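PDB 5HAB: ribonuclease J from Methanolobus psychrophilus R15, which probably degrades RNA as an exoribonuclease of the beta-CASP group of metallo-beta-lactamase hydrolases. Local coordinates for residues B[127-132]-B[296-301]; B[133-138]-B[148-153]; B[249-254]-B[400-405]; B[356-361]-B[391-396]. The protein carries 1 engineered substitution. One frame throughout, in Å; residues are numbered along the deposited sequence.

Interaction 1 (B[127-132]-B[296-301])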
loop_
_atom_site.group_PDB
_atom_site.type_symbol
_atom_site.label_atom_id
_atom_site.label_comp_id
_atom_site.label_asym_id
_atom_site.label_seq_id
_atom_site.Cartn_x
_atom_site.Cartn_y
_atom_site.Cartn_z
ATOM N N THR B 127 -33.008 -14.877 -17.322
ATOM C CA THR B 127 -34.129 -14.336 -16.566
ATOM C C THR B 127 -34.808 -13.220 -17.358
ATOM O O THR B 127 -34.170 -12.602 -18.214
ATOM C CB THR B 127 -33.668 -13.796 -15.199
ATOM O OG1 THR B 127 -32.707 -12.749 -15.399
ATOM C CG2 THR B 127 -33.062 -14.910 -14.361
ATOM N N PRO B 128 -36.094 -12.951 -17.067
ATOM C CA PRO B 128 -36.872 -11.911 -17.752
ATOM C C PRO B 128 -36.131 -10.590 -17.940
ATOM O O PRO B 128 -36.048 -10.101 -19.070
ATOM C CB PRO B 128 -38.077 -11.730 -16.829
ATOM C CG PRO B 128 -38.308 -13.099 -16.287
ATOM C CD PRO B 128 -36.939 -13.730 -16.139
ATOM N N TYR B 129 -35.596 -10.027 -16.861
ATOM C CA TYR B 129 -34.870 -8.766 -16.961
ATOM C C TYR B 129 -33.638 -8.914 -17.853
ATOM O O TYR B 129 -33.393 -8.098 -18.755
ATOM C CB TYR B 129 -34.467 -8.266 -15.570
ATOM C CG TYR B 129 -33.823 -6.898 -15.585
ATOM C CD1 TYR B 129 -34.533 -5.779 -16.001
ATOM C CD2 TYR B 129 -32.505 -6.724 -15.185
ATOM C CE1 TYR B 129 -33.947 -4.527 -16.022
ATOM C CE2 TYR B 129 -31.914 -5.474 -15.197
ATOM C CZ TYR B 129 -32.638 -4.380 -15.618
ATOM O OH TYR B 129 -32.049 -3.133 -15.638
ATOM N N THR B 130 -32.876 -9.974 -17.600
ATOM C CA THR B 130 -31.695 -10.279 -18.397
ATOM C C THR B 130 -32.052 -10.454 -19.866
ATOM O O THR B 130 -31.379 -9.905 -20.743
ATOM C CB THR B 130 -30.998 -11.560 -17.916
ATOM O OG1 THR B 130 -30.830 -11.516 -16.495
ATOM C CG2 THR B 130 -29.646 -11.706 -18.588
ATOM N N THR B 131 -33.111 -11.217 -20.126
ATOM C CA THR B 131 -33.558 -11.444 -21.497
ATOM C C THR B 131 -33.896 -10.125 -22.165
ATOM O O THR B 131 -33.536 -9.903 -23.313
ATOM C CB THR B 131 -34.802 -12.354 -21.572
ATOM O OG1 THR B 131 -35.874 -11.755 -20.835
ATOM C CG2 THR B 131 -34.510 -13.742 -21.011
ATOM N N ALA B 132 -34.578 -9.248 -21.435
ATOM C CA ALA B 132 -34.920 -7.936 -21.966
ATOM C C ALA B 132 -33.665 -7.153 -22.342
ATOM O O ALA B 132 -33.611 -6.543 -23.408
ATOM C CB ALA B 132 -35.755 -7.153 -20.966
ATOM N N GLU B 296 -31.791 5.410 -18.656
ATOM C CA GLU B 296 -33.075 5.204 -19.314
ATOM C C GLU B 296 -33.224 3.745 -19.727
ATOM O O GLU B 296 -34.265 3.132 -19.489
ATOM C CB GLU B 296 -33.216 6.127 -20.526
ATOM C CG GLU B 296 -34.583 6.070 -21.187
ATOM C CD GLU B 296 -34.739 7.099 -22.292
ATOM O OE1 GLU B 296 -33.807 7.242 -23.112
ATOM O OE2 GLU B 296 -35.797 7.762 -22.340
ATOM N N ARG B 297 -32.165 3.192 -20.316
ATOM C CA ARG B 297 -32.149 1.789 -20.727
ATOM C C ARG B 297 -32.451 0.853 -19.550
ATOM O O ARG B 297 -33.516 0.230 -19.505
ATOM C CB ARG B 297 -30.789 1.434 -21.346
ATOM C CG ARG B 297 -30.652 -0.017 -21.819
ATOM C CD ARG B 297 -31.475 -0.326 -23.065
ATOM N NE ARG B 297 -30.956 0.333 -24.262
ATOM C CZ ARG B 297 -30.093 -0.226 -25.108
ATOM N NH1 ARG B 297 -29.653 -1.459 -24.896
ATOM N NH2 ARG B 297 -29.672 0.445 -26.173
ATOM N N TYR B 298 -31.534 0.784 -18.585
ATOM C CA TYR B 298 -31.648 -0.177 -17.484
ATOM C C TYR B 298 -32.825 0.082 -16.539
ATOM O O TYR B 298 -33.590 -0.835 -16.217
ATOM C CB TYR B 298 -30.348 -0.203 -16.673
ATOM C CG TYR B 298 -29.190 -0.882 -17.372
ATOM C CD1 TYR B 298 -28.977 -2.249 -17.227
ATOM C CD2 TYR B 298 -28.309 -0.163 -18.173
ATOM C CE1 TYR B 298 -27.922 -2.882 -17.860
ATOM C CE2 TYR B 298 -27.248 -0.791 -18.812
ATOM C CZ TYR B 298 -27.062 -2.150 -18.650
ATOM O OH TYR B 298 -26.014 -2.786 -19.276
ATOM N N VAL B 299 -32.966 1.323 -16.086
ATOM C CA VAL B 299 -33.999 1.642 -15.110
ATOM C C VAL B 299 -35.361 1.607 -15.790
ATOM O O VAL B 299 -36.321 1.064 -15.238
ATOM C CB VAL B 299 -33.742 2.995 -14.429
ATOM C CG1 VAL B 299 -34.762 3.238 -13.335
ATOM C CG2 VAL B 299 -32.335 3.035 -13.856
ATOM N N GLY B 300 -35.436 2.179 -16.990
ATOM C CA GLY B 300 -36.646 2.109 -17.790
ATOM C C GLY B 300 -37.119 0.680 -17.979
ATOM O O GLY B 300 -38.273 0.357 -17.675
ATOM N N THR B 301 -36.222 -0.177 -18.465
ATOM C CA THR B 301 -36.536 -1.592 -18.650
ATOM C C THR B 301 -37.009 -2.239 -17.350
ATOM O O THR B 301 -38.004 -2.964 -17.346
ATOM C CB THR B 301 -35.327 -2.381 -19.182
ATOM O OG1 THR B 301 -34.898 -1.820 -20.427
ATOM C CG2 THR B 301 -35.696 -3.841 -19.395
#

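Interaction 2 (B[133-138]-B[148-153])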
loop_
_atom_site.group_PDB
_atom_site.type_symbol
_atom_site.label_atom_id
_atom_site.label_comp_id
_atom_site.label_asym_id
_atom_site.label_seq_id
_atom_site.Cartn_x
_atom_site.Cartn_y
_atom_site.Cartn_z
ATOM N N LEU B 133 -32.656 -7.169 -21.471
ATOM C CA LEU B 133 -31.428 -6.420 -21.750
ATOM C C LEU B 133 -30.666 -6.991 -22.945
ATOM O O LEU B 133 -30.095 -6.242 -23.751
ATOM C CB LEU B 133 -30.515 -6.409 -20.528
ATOM C CG LEU B 133 -31.036 -5.632 -19.322
ATOM C CD1 LEU B 133 -30.250 -6.030 -18.088
ATOM C CD2 LEU B 133 -30.970 -4.137 -19.571
ATOM N N ILE B 134 -30.651 -8.317 -23.043
ATOM C CA ILE B 134 -30.010 -8.981 -24.168
ATOM C C ILE B 134 -30.741 -8.622 -25.457
ATOM O O ILE B 134 -30.107 -8.288 -26.454
ATOM C CB ILE B 134 -29.938 -10.504 -23.977
ATOM C CG1 ILE B 134 -29.032 -10.861 -22.797
ATOM C CG2 ILE B 134 -29.402 -11.161 -25.238
ATOM C CD1 ILE B 134 -29.043 -12.342 -22.465
ATOM N N LYS B 135 -32.071 -8.680 -25.447
ATOM C CA LYS B 135 -32.832 -8.295 -26.640
ATOM C C LYS B 135 -32.566 -6.856 -27.052
ATOM O O LYS B 135 -32.272 -6.587 -28.219
ATOM C CB LYS B 135 -34.342 -8.479 -26.444
ATOM C CG LYS B 135 -34.802 -9.906 -26.347
ATOM C CD LYS B 135 -36.312 -9.974 -26.236
ATOM C CE LYS B 135 -36.769 -11.388 -25.945
ATOM N NZ LYS B 135 -38.238 -11.467 -25.732
ATOM N N HIS B 136 -32.668 -5.937 -26.095
ATOM C CA HIS B 136 -32.446 -4.526 -26.386
ATOM C C HIS B 136 -31.039 -4.303 -26.924
ATOM O O HIS B 136 -30.814 -3.396 -27.719
ATOM C CB HIS B 136 -32.693 -3.662 -25.145
ATOM C CG HIS B 136 -34.130 -3.610 -24.728
ATOM N ND1 HIS B 136 -34.554 -2.975 -23.580
ATOM C CD2 HIS B 136 -35.241 -4.129 -25.304
ATOM C CE1 HIS B 136 -35.867 -3.104 -23.468
ATOM N NE2 HIS B 136 -36.305 -3.800 -24.502
ATOM N N GLN B 137 -30.098 -5.135 -26.496
ATOM C CA GLN B 137 -28.720 -4.980 -26.945
ATOM C C GLN B 137 -28.508 -5.550 -28.352
ATOM O O GLN B 137 -27.847 -4.927 -29.179
ATOM C CB GLN B 137 -27.769 -5.635 -25.949
ATOM C CG GLN B 137 -26.360 -5.817 -26.454
ATOM C CD GLN B 137 -25.423 -6.272 -25.356
ATOM O OE1 GLN B 137 -25.257 -7.470 -25.124
ATOM N NE2 GLN B 137 -24.802 -5.315 -24.673
ATOM N N ILE B 138 -29.035 -6.748 -28.603
ATOM C CA ILE B 138 -28.919 -7.395 -29.911
ATOM C C ILE B 138 -29.472 -6.499 -31.015
ATOM O O ILE B 138 -28.888 -6.386 -32.097
ATOM C CB ILE B 138 -29.630 -8.766 -29.921
ATOM C CG1 ILE B 138 -28.902 -9.760 -29.011
ATOM C CG2 ILE B 138 -29.731 -9.312 -31.336
ATOM C CD1 ILE B 138 -27.490 -10.063 -29.451
ATOM N N ASN B 148 -30.132 -15.189 -31.996
ATOM C CA ASN B 148 -30.531 -16.388 -31.268
ATOM C C ASN B 148 -31.881 -16.100 -30.617
ATOM O O ASN B 148 -32.109 -14.989 -30.137
ATOM C CB ASN B 148 -29.488 -16.763 -30.208
ATOM C CG ASN B 148 -28.078 -16.869 -30.776
ATOM O OD1 ASN B 148 -27.504 -15.882 -31.243
ATOM N ND2 ASN B 148 -27.510 -18.071 -30.725
ATOM N N ASN B 149 -32.775 -17.083 -30.580
ATOM C CA ASN B 149 -34.015 -16.893 -29.833
ATOM C C ASN B 149 -33.683 -16.873 -28.348
ATOM O O ASN B 149 -32.764 -17.557 -27.897
ATOM C CB ASN B 149 -35.060 -17.973 -30.158
ATOM C CG ASN B 149 -34.578 -19.373 -29.851
ATOM O OD1 ASN B 149 -33.532 -19.801 -30.340
ATOM N ND2 ASN B 149 -35.345 -20.101 -29.040
ATOM N N ILE B 150 -34.447 -16.109 -27.582
ATOM C CA ILE B 150 -34.175 -16.009 -26.164
ATOM C C ILE B 150 -35.326 -16.567 -25.355
ATOM O O ILE B 150 -36.482 -16.170 -25.513
ATOM C CB ILE B 150 -33.868 -14.566 -25.759
ATOM C CG1 ILE B 150 -32.728 -14.019 -26.612
ATOM C CG2 ILE B 150 -33.489 -14.508 -24.293
ATOM C CD1 ILE B 150 -32.521 -12.544 -26.467
ATOM N N VAL B 151 -34.986 -17.499 -24.479
ATOM C CA VAL B 151 -35.952 -18.149 -23.627
ATOM C C VAL B 151 -35.836 -17.549 -22.234
ATOM O O VAL B 151 -34.751 -17.497 -21.630
ATOM C CB VAL B 151 -35.733 -19.665 -23.602
ATOM C CG1 VAL B 151 -36.829 -20.353 -22.802
ATOM C CG2 VAL B 151 -35.663 -20.205 -25.024
ATOM N N ALA B 152 -36.970 -17.074 -21.738
ATOM C CA ALA B 152 -37.031 -16.513 -20.410
ATOM C C ALA B 152 -37.247 -17.633 -19.410
ATOM O O ALA B 152 -38.258 -18.335 -19.450
ATOM C CB ALA B 152 -38.141 -15.475 -20.317
ATOM N N LEU B 153 -36.285 -17.793 -18.511
ATOM C CA LEU B 153 -36.396 -18.783 -17.458
ATOM C C LEU B 153 -36.265 -18.068 -16.118
ATOM O O LEU B 153 -35.309 -17.325 -15.890
ATOM C CB LEU B 153 -35.327 -19.865 -17.618
ATOM C CG LEU B 153 -35.493 -21.079 -16.707
ATOM C CD1 LEU B 153 -36.804 -21.780 -17.021
ATOM C CD2 LEU B 153 -34.315 -22.029 -16.852
#

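Interaction 3 (B[249-254]-B[400-405])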
loop_
_atom_site.group_PDB
_atom_site.type_symbol
_atom_site.label_atom_id
_atom_site.label_comp_id
_atom_site.label_asym_id
_atom_site.label_seq_id
_atom_site.Cartn_x
_atom_site.Cartn_y
_atom_site.Cartn_z
ATOM N N LYS B 249 -28.784 6.672 2.714
ATOM C CA LYS B 249 -29.808 7.435 3.416
ATOM C C LYS B 249 -29.174 8.507 4.296
ATOM O O LYS B 249 -29.536 9.683 4.221
ATOM C CB LYS B 249 -30.673 6.510 4.271
ATOM C CG LYS B 249 -31.805 7.215 4.999
ATOM C CD LYS B 249 -32.694 6.218 5.726
ATOM C CE LYS B 249 -33.983 6.868 6.213
ATOM N NZ LYS B 249 -34.989 5.852 6.645
ATOM N N ASP B 250 -28.202 8.092 5.105
ATOM C CA ASP B 250 -27.528 8.995 6.034
ATOM C C ASP B 250 -26.810 10.122 5.294
ATOM O O ASP B 250 -26.845 11.274 5.724
ATOM C CB ASP B 250 -26.546 8.212 6.914
ATOM C CG ASP B 250 -26.186 8.947 8.200
ATOM O OD1 ASP B 250 -26.408 10.176 8.280
ATOM O OD2 ASP B 250 -25.692 8.285 9.139
ATOM N N VAL B 251 -26.161 9.793 4.183
ATOM C CA VAL B 251 -25.434 10.801 3.418
ATOM C C VAL B 251 -26.403 11.809 2.794
ATOM O O VAL B 251 -26.094 12.999 2.689
ATOM C CB VAL B 251 -24.548 10.148 2.336
ATOM C CG1 VAL B 251 -23.991 11.197 1.381
ATOM C CG2 VAL B 251 -23.418 9.361 2.983
ATOM N N LEU B 252 -27.580 11.339 2.389
ATOM C CA LEU B 252 -28.500 12.199 1.648
ATOM C C LEU B 252 -29.370 13.059 2.565
ATOM O O LEU B 252 -29.666 14.211 2.247
ATOM C CB LEU B 252 -29.380 11.361 0.716
ATOM C CG LEU B 252 -28.683 10.919 -0.574
ATOM C CD1 LEU B 252 -29.492 9.860 -1.306
ATOM C CD2 LEU B 252 -28.438 12.119 -1.472
ATOM N N LEU B 253 -29.769 12.506 3.706
ATOM C CA LEU B 253 -30.650 13.217 4.628
ATOM C C LEU B 253 -29.891 13.873 5.785
ATOM O O LEU B 253 -30.255 14.960 6.234
ATOM C CB LEU B 253 -31.708 12.261 5.186
ATOM C CG LEU B 253 -32.649 11.608 4.172
ATOM C CD1 LEU B 253 -33.463 10.503 4.826
ATOM C CD2 LEU B 253 -33.559 12.643 3.545
ATOM N N GLY B 254 -28.836 13.216 6.256
ATOM C CA GLY B 254 -28.073 13.704 7.392
ATOM C C GLY B 254 -27.129 14.851 7.079
ATOM O O GLY B 254 -25.919 14.657 6.951
ATOM N N ARG B 400 -17.996 19.032 -2.971
ATOM C CA ARG B 400 -17.600 18.153 -1.881
ATOM C C ARG B 400 -17.897 16.708 -2.285
ATOM O O ARG B 400 -19.036 16.358 -2.621
ATOM C CB ARG B 400 -18.318 18.519 -0.569
ATOM C CG ARG B 400 -18.197 19.992 -0.128
ATOM C CD ARG B 400 -16.751 20.490 -0.031
ATOM N NE ARG B 400 -15.941 19.748 0.937
ATOM C CZ ARG B 400 -14.620 19.867 1.049
ATOM N NH1 ARG B 400 -13.955 20.701 0.258
ATOM N NH2 ARG B 400 -13.959 19.150 1.950
ATOM N N ILE B 401 -16.853 15.886 -2.286
ATOM C CA ILE B 401 -16.943 14.520 -2.788
ATOM C C ILE B 401 -17.253 13.516 -1.687
ATOM O O ILE B 401 -16.484 13.370 -0.738
ATOM C CB ILE B 401 -15.637 14.122 -3.497
ATOM C CG1 ILE B 401 -15.239 15.189 -4.520
ATOM C CG2 ILE B 401 -15.781 12.754 -4.145
ATOM C CD1 ILE B 401 -16.261 15.391 -5.608
ATOM N N TYR B 402 -18.370 12.813 -1.830
ATOM C CA TYR B 402 -18.667 11.670 -0.975
ATOM C C TYR B 402 -18.408 10.393 -1.760
ATOM O O TYR B 402 -19.157 10.057 -2.670
ATOM C CB TYR B 402 -20.112 11.701 -0.483
ATOM C CG TYR B 402 -20.428 12.844 0.452
ATOM C CD1 TYR B 402 -20.542 14.140 -0.024
ATOM C CD2 TYR B 402 -20.632 12.623 1.809
ATOM C CE1 TYR B 402 -20.836 15.191 0.824
ATOM C CE2 TYR B 402 -20.928 13.670 2.666
ATOM C CZ TYR B 402 -21.029 14.952 2.164
ATOM O OH TYR B 402 -21.323 16.007 2.994
ATOM N N ASP B 403 -17.343 9.686 -1.409
ATOM C CA ASP B 403 -16.894 8.541 -2.187
ATOM C C ASP B 403 -17.287 7.228 -1.520
ATOM O O ASP B 403 -17.565 7.187 -0.322
ATOM C CB ASP B 403 -15.375 8.608 -2.370
ATOM C CG ASP B 403 -14.888 7.815 -3.561
ATOM O OD1 ASP B 403 -15.697 7.078 -4.167
ATOM O OD2 ASP B 403 -13.689 7.938 -3.894
ATOM N N ASN B 404 -17.314 6.164 -2.318
ATOM C CA ASN B 404 -17.442 4.793 -1.827
ATOM C C ASN B 404 -18.663 4.531 -0.937
ATOM O O ASN B 404 -18.604 3.701 -0.034
ATOM C CB ASN B 404 -16.171 4.396 -1.072
ATOM C CG ASN B 404 -15.811 2.933 -1.268
ATOM O OD1 ASN B 404 -16.309 2.271 -2.184
ATOM N ND2 ASN B 404 -14.936 2.420 -0.408
ATOM N N VAL B 405 -19.764 5.230 -1.189
ATOM C CA VAL B 405 -20.995 4.975 -0.444
ATOM C C VAL B 405 -21.622 3.736 -1.057
ATOM O O VAL B 405 -22.575 3.819 -1.828
ATOM C CB VAL B 405 -21.955 6.172 -0.488
ATOM C CG1 VAL B 405 -23.100 5.968 0.493
ATOM C CG2 VAL B 405 -21.205 7.464 -0.194
#

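Interaction 4 (B[356-361]-B[391-396])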
loop_
_atom_site.group_PDB
_atom_site.type_symbol
_atom_site.label_atom_id
_atom_site.label_comp_id
_atom_site.label_asym_id
_atom_site.label_seq_id
_atom_site.Cartn_x
_atom_site.Cartn_y
_atom_site.Cartn_z
ATOM N N ILE B 356 -20.586 17.608 -17.132
ATOM C CA ILE B 356 -20.797 18.661 -16.146
ATOM C C ILE B 356 -19.451 19.175 -15.641
ATOM O O ILE B 356 -19.253 20.381 -15.477
ATOM C CB ILE B 356 -21.652 18.165 -14.971
ATOM C CG1 ILE B 356 -23.084 17.886 -15.423
ATOM C CG2 ILE B 356 -21.635 19.172 -13.826
ATOM C CD1 ILE B 356 -24.003 17.527 -14.276
ATOM N N ALA B 357 -18.523 18.250 -15.413
ATOM C CA ALA B 357 -17.213 18.598 -14.875
ATOM C C ALA B 357 -16.389 19.419 -15.861
ATOM O O ALA B 357 -15.541 20.217 -15.458
ATOM C CB ALA B 357 -16.458 17.343 -14.480
ATOM N N ASN B 358 -16.640 19.229 -17.152
ATOM C CA ASN B 358 -15.904 19.968 -18.171
ATOM C C ASN B 358 -16.599 21.280 -18.517
ATOM O O ASN B 358 -16.103 22.050 -19.338
ATOM C CB ASN B 358 -15.736 19.125 -19.436
ATOM C CG ASN B 358 -14.609 18.125 -19.325
ATOM O OD1 ASN B 358 -14.777 16.949 -19.644
ATOM N ND2 ASN B 358 -13.450 18.583 -18.866
ATOM N N GLY B 359 -17.736 21.541 -17.878
ATOM C CA GLY B 359 -18.461 22.779 -18.107
ATOM C C GLY B 359 -19.191 22.807 -19.438
ATOM O O GLY B 359 -19.587 23.868 -19.921
ATOM N N GLU B 360 -19.365 21.632 -20.031
ATOM C CA GLU B 360 -20.047 21.494 -21.313
ATOM C C GLU B 360 -21.552 21.370 -21.098
ATOM O O GLU B 360 -22.236 20.634 -21.811
ATOM C CB GLU B 360 -19.517 20.274 -22.065
ATOM C CG GLU B 360 -18.003 20.209 -22.140
ATOM C CD GLU B 360 -17.509 18.869 -22.640
ATOM O OE1 GLU B 360 -18.251 17.875 -22.494
ATOM O OE2 GLU B 360 -16.380 18.806 -23.167
ATOM N N THR B 361 -22.059 22.086 -20.102
ATOM C CA THR B 361 -23.398 21.850 -19.597
ATOM C C THR B 361 -23.924 23.104 -18.897
ATOM O O THR B 361 -23.157 23.813 -18.243
ATOM C CB THR B 361 -23.384 20.639 -18.631
ATOM O OG1 THR B 361 -23.228 19.431 -19.384
ATOM C CG2 THR B 361 -24.648 20.546 -17.821
ATOM N N GLU B 391 -12.703 13.898 -10.536
ATOM C CA GLU B 391 -12.752 14.396 -9.168
ATOM C C GLU B 391 -11.952 15.677 -9.007
ATOM O O GLU B 391 -12.397 16.599 -8.333
ATOM C CB GLU B 391 -12.242 13.333 -8.196
ATOM C CG GLU B 391 -13.343 12.459 -7.631
ATOM C CD GLU B 391 -12.821 11.423 -6.659
ATOM O OE1 GLU B 391 -12.996 10.218 -6.936
ATOM O OE2 GLU B 391 -12.258 11.810 -5.612
ATOM N N THR B 392 -10.780 15.734 -9.632
ATOM C CA THR B 392 -9.946 16.932 -9.606
ATOM C C THR B 392 -10.699 18.125 -10.191
ATOM O O THR B 392 -10.664 19.217 -9.624
ATOM C CB THR B 392 -8.627 16.736 -10.376
ATOM O OG1 THR B 392 -7.885 15.662 -9.792
ATOM C CG2 THR B 392 -7.782 18.004 -10.333
ATOM N N LYS B 393 -11.384 17.921 -11.317
ATOM C CA LYS B 393 -12.171 19.005 -11.916
ATOM C C LYS B 393 -13.316 19.455 -11.001
ATOM O O LYS B 393 -13.494 20.661 -10.747
ATOM C CB LYS B 393 -12.718 18.575 -13.279
ATOM C CG LYS B 393 -11.635 18.406 -14.334
ATOM C CD LYS B 393 -12.175 17.749 -15.588
ATOM C CE LYS B 393 -11.041 17.368 -16.519
ATOM N NZ LYS B 393 -11.506 16.546 -17.670
ATOM N N LEU B 394 -14.069 18.482 -10.491
ATOM C CA LEU B 394 -15.199 18.783 -9.617
ATOM C C LEU B 394 -14.768 19.533 -8.349
ATOM O O LEU B 394 -15.420 20.486 -7.935
ATOM C CB LEU B 394 -15.931 17.494 -9.248
ATOM C CG LEU B 394 -16.617 16.782 -10.418
ATOM C CD1 LEU B 394 -17.137 15.418 -9.996
ATOM C CD2 LEU B 394 -17.738 17.634 -10.981
ATOM N N LYS B 395 -13.666 19.107 -7.740
ATOM C CA LYS B 395 -13.157 19.771 -6.542
ATOM C C LYS B 395 -12.597 21.147 -6.881
ATOM O O LYS B 395 -12.719 22.077 -6.089
ATOM C CB LYS B 395 -12.095 18.925 -5.832
ATOM C CG LYS B 395 -12.678 17.812 -4.978
ATOM C CD LYS B 395 -11.596 17.019 -4.250
ATOM C CE LYS B 395 -10.720 16.244 -5.219
ATOM N NZ LYS B 395 -9.826 15.281 -4.513
ATOM N N MET B 396 -11.982 21.280 -8.053
ATOM C CA MET B 396 -11.446 22.578 -8.453
ATOM C C MET B 396 -12.588 23.549 -8.697
ATOM O O MET B 396 -12.380 24.762 -8.706
ATOM C CB MET B 396 -10.572 22.470 -9.704
ATOM C CG MET B 396 -9.158 21.980 -9.438
ATOM S SD MET B 396 -8.172 21.827 -10.945
ATOM C CE MET B 396 -9.447 21.593 -12.187
#

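Interaction 1 (B[127-132]-B[296-301])
Ala132 and Thr301, with their CA atoms 7.3 Å apart, mark where the helical segments 128-132 and 296-301 come nearest; the two run roughly antiparallel, at 144°, and their axes pass no closer than 10.9 Å. That wide spacing is bridged by a long side chain, Tyr129. Its CG lies anti to the backbone N (chi1 -175°), which carries the phenol across to the other helix, where Tyr129 OH donates a 2.8 Å hydrogen bond to Tyr298 O. The oxygen lies at the edge of the Tyr129 ring, near its plane, but the hydroxyl sits above the carbonyl plane and meets the C=O at a bent 109°. Tyr129 OH is also 3.5 Å from Tyr298 CB. A tyrosine suits this place because its ring fills the gap while its hydroxyl gives a carbonyl of the facing helix a hydrogen bond from outside that helix.

Thr301 supplies the apolar part. Its CG2 rests 3.7 Å from Ala132 CB and also touches Tyr129 CE1, a small methyl group filling the angle between ring and helix. Thr301 OG1 turns back to its own helix, donating to Arg297 O at 2.6 Å; Thr301 N reaches that oxygen from the opposite face of the carbonyl plane.

Tyr298 also packs on a phosphate of the bound RNA, and Tyr129 touches Ile177 and Ile271. The arrangement is a helix-helix interface between the beta-lactamase and beta-CASP regions, beside the bound RNA, consistent with the two-domain RNA-binding architecture of RNase J enzymes.

Interaction 2 (B[133-138]-B[148-153])
The carbonyl oxygen of Ile134, whose side chain packs against Ile150, is approached by two amides of its own helix: Ile138 N donates a regular bond of 2.9 Å, and Gln137 N a weak one of 3.2 Å. That oxygen is used within the helix, and across to the strand the contact is made by hydrocarbon, with no hydrogen bond between the two segments.

Ile150 does most of the reaching. Its side chain sets out toward the helix, and with CG1 anti to the carbonyl carbon (chi1 -55°) and CD1 extended beyond it, the terminal methyl is pushed in between two successive helix residues. On one flank Ile150 CD1 lies 3.6 Å from Ile134 CG2, the two side chains crossing at a slant. On the other Ile150 CD1 comes to 3.5 Å from Lys135 CG, tighter than usual for two carbons.

Strand 124-126, helix 128-138 and strand 150-152 form a beta-alpha-beta unit. The two strands are parallel neighbours, and 150-152 is the outermost on this side of the sheet within the chain. The contact is therefore helix-on-sheet packing in the beta-lactamase part of the enzyme. Ile124 of the adjacent strand touches both Ile134 and Ile150, widening the apolar patch, and Asn148 ND2 is hydrogen-bonded to Ala117 O and Ala122 O just before the strand starts.

Branched isoleucines suit the inner side, giving broad, stiff surfaces. Lys135 suits the margin: the base of its extended chain lies alongside Ile150, running the opposite way, while the residue as a whole remains exposed to solvent.

Interaction 3 (B[249-254]-B[400-405])
Val251 and Tyr402 form the tight half of this contact, Val251 and Val405 the looser half. On the tight side Val251 CG1 lies 3.7 Å from Tyr402 CD2 and also touches CG and CE2, so the methyl presses on one flank of the ring, approaching it obliquely. Val251 CG1 is anti to the backbone N (chi1 170°), and this leaves CG2 pointing to the other partner: Val251 CG2 to Val405 CG1 is 4.2 Å, a slacker apolar touch. One valine thus fits a methyl to each of two neighbours. All three residues are buried, and no hydrogen bond passes between the segments.

In the turn between Tyr402 and Val405 the character changes. Asn404 is exposed to solvent there, with a positive phi of 55°, a conformation that asparagine tolerates well, and its N makes a weak bond to Asp403 OD1. Asp403 OD1 has a firmer partner in Arg387, through a salt bridge, and Asp403 N bonds to Asn235 OD1 of the second subunit.

That subunit also closes over this region: its Lys237 packs on Val251 and its Glu414 on Tyr402, while Arg400 forms salt bridges to its Glu414 and Asp447.

Strand 400-402 is, within this chain, the outermost strand on one side of the parallel beta-CASP sheet, hydrogen-bonded to strand 370-374. Helix 241-253 lies against it, and Ile372 of the neighbouring strand touches both Val251 and Tyr402, while Ile401 packs on helix 381-396.

Interaction 4 (B[356-361]-B[391-396])
Ala357 meets Leu394 and Lys393 just before helix 352-357 is closed by a Schellman motif at Gly359, whose positive phi of 75° is easily adopted by glycine. Gly359 N bonds to Ile356 O at 3.1 Å as the chain turns away, and helix 381-396 of the beta-CASP part of the fold packs alongside this terminus.

The apolar contacts are compact. Ala357 CA comes within 5.6 Å of Leu394 CA, a close backbone approach that suits a residue as small as alanine. Leu394 CG is anti to the carbonyl carbon (chi1 -66°), and the branch ending in Leu394 CD2 reaches Ala357 CB at 3.7 Å. Lys393 adds its own CB, 4.1 Å from Ala357 CB, and its extended aliphatic chain then runs on, passing Asn358 at an angle.

The polar contacts lie beyond the two segments. Lys393 NZ donates to Ile64 O of the third subunit, so a long, flexible lysine serves both as hydrocarbon packing here and as a link within the assembly; His65 of that subunit packs on Asn358 and Lys393. Ala357 O accepts a hydrogen bond from Lys397 NZ, and Lys393 CB lies 3.9 Å from Ala357 O.

The four contacts form two pairs. Interactions 1 and 2 share helix 128-138, with centres about 10 Å apart: one side of the helix meets beta-CASP helix 293-304, another its own sheet, so the domain interface rests on a beta-alpha-beta unit. Interactions 3 and 4 have centres about 19 Å apart and touch where Ile401 packs on helix 381-396, which is followed in the chain by strand 400-402. The pairs are well separated, with about 38 Å between the centres of interactions 2 and 4. Along the chain, interaction 2 is nested within 1 and interaction 4 within 3, while 1 and 3 interleave. Interaction 1 thus joins the two domains, whereas 3 and 4 lie next to other subunits of the assembly.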